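Local coordinates for protein CS6 fimbrial subunit B, CS6 fimbrial subunit A (Escherichia coli, PDB 4B9G) that is a structural subunit of the CS6 fimbriae, through which enterotoxigenic bacteria probably adhere to host cells, at residues 59-63 and 64-68. Sequence-based numbering, arbitrary orientation.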
# COMPACT_ATOMS: atom_id res chain seq x y z
N SER A 59 -3.79 -7.68 -6.01
CA SER A 59 -4.88 -6.71 -6.15
C SER A 59 -5.85 -7.08 -7.27
O SER A 59 -5.51 -7.81 -8.20
CB SER A 59 -4.28 -5.33 -6.41
OG SER A 59 -3.54 -5.29 -7.62
N LEU A 60 -7.04 -6.53 -7.21
CA LEU A 60 -8.07 -6.60 -8.21
C LEU A 60 -8.54 -5.21 -8.59
O LEU A 60 -8.56 -4.31 -7.76
CB LEU A 60 -9.23 -7.46 -7.73
CG LEU A 60 -8.97 -8.84 -7.11
CD1 LEU A 60 -10.16 -9.33 -6.33
CD2 LEU A 60 -8.62 -9.81 -8.18
N THR A 61 -8.89 -5.01 -9.86
CA THR A 61 -9.30 -3.70 -10.32
C THR A 61 -10.77 -3.46 -10.03
O THR A 61 -11.62 -4.27 -10.38
CB THR A 61 -9.07 -3.55 -11.82
OG1 THR A 61 -7.73 -3.94 -12.14
CG2 THR A 61 -9.32 -2.11 -12.27
N SER A 62 -11.05 -2.33 -9.39
CA SER A 62 -12.40 -1.90 -9.13
C SER A 62 -12.43 -0.38 -9.16
O SER A 62 -11.61 0.26 -8.51
CB SER A 62 -12.85 -2.39 -7.76
OG SER A 62 -14.22 -2.10 -7.56
N SER A 63 -13.36 0.19 -9.92
CA SER A 63 -13.47 1.64 -10.06
C SER A 63 -12.13 2.30 -10.37
O SER A 63 -11.81 3.35 -9.83
CB SER A 63 -14.09 2.27 -8.80
OG SER A 63 -15.44 1.89 -8.66
N GLY A 64 -11.36 1.68 -11.26
CA GLY A 64 -10.10 2.24 -11.71
C GLY A 64 -8.94 2.10 -10.72
O GLY A 64 -7.87 2.67 -10.94
N GLN A 65 -9.14 1.35 -9.65
CA GLN A 65 -8.17 1.25 -8.56
C GLN A 65 -7.78 -0.20 -8.33
O GLN A 65 -8.61 -1.10 -8.46
CB GLN A 65 -8.76 1.84 -7.27
CG GLN A 65 -9.16 3.27 -7.42
CD GLN A 65 -9.74 3.83 -6.15
OE1 GLN A 65 -10.54 3.17 -5.47
NE2 GLN A 65 -9.36 5.05 -5.80
N GLN A 66 -6.54 -0.39 -7.89
CA GLN A 66 -6.05 -1.68 -7.44
C GLN A 66 -6.41 -1.90 -5.97
O GLN A 66 -5.84 -1.30 -5.06
CB GLN A 66 -4.54 -1.78 -7.63
CG GLN A 66 -4.14 -1.73 -9.09
CD GLN A 66 -4.89 -2.76 -9.91
OE1 GLN A 66 -4.82 -3.96 -9.63
NE2 GLN A 66 -5.65 -2.29 -10.91
N ILE A 67 -7.38 -2.77 -5.73
CA ILE A 67 -7.88 -3.04 -4.39
C ILE A 67 -7.15 -4.24 -3.80
O ILE A 67 -7.11 -5.32 -4.39
CB ILE A 67 -9.39 -3.30 -4.43
CG1 ILE A 67 -10.14 -2.11 -5.07
CG2 ILE A 67 -9.91 -3.60 -3.03
CD1 ILE A 67 -9.90 -0.79 -4.44
N GLY A 68 -6.53 -4.04 -2.63
CA GLY A 68 -5.91 -5.11 -1.88
C GLY A 68 -6.76 -5.53 -0.70
O GLY A 68 -7.76 -4.90 -0.37
O HOH W 1 -5.13 -5.88 -11.58
O HOH W 2 -12.35 1.56 -6.02
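Gln66 reaches across to the neighbouring strand and ties its amide to two hydroxyls, those of Ser59 and Thr61. The CB of Gln66 lies 3.6 Å from Ser59 OG, and Gln66 CG stays by the same hydroxyl, 3.9 Å from Ser59 OG. The bend at chi2 (-52°) turns the amide towards the other strand, and this brings CD between the two hydroxyls. OE1 accepts a short hydrogen bond from Ser59 OG, 2.7 Å long, arriving in the carbonyl plane on a lone pair. At the other corner, NE2 donates to Thr61 OG1 at 2.9 Å, close to the amide plane and nearly straight (160°). A water also donates to OE1, so the oxygen takes two bonds, and with both corners of the amide engaged its rotation is fixed.

The backbone beneath is a two-residue beta hairpin in the CssB part of the fusion, turning through a type I' turn from Ser62 to Gln65 with Ser63 and Gly64 at its corners. Ser62 and Gln65 close it with reciprocal backbone bonds, and Leu60 and Ile67 form the next hydrogen-bonded pair, with Ile67 N to Leu60 O at 2.8 Å. Thr61 and Gln66 are the non-hydrogen-bonded pair between them.

On the other face, with Leu60, Ser62, Gln65 and Ile67, Ser62 CB rests 3.8 Å from Ile67 CG1, while a second water donates to Ser62 O. Strand 65-72 continues into the main sheet beside strand 79-88, where Ile67 touches Asn81 and Tyr83.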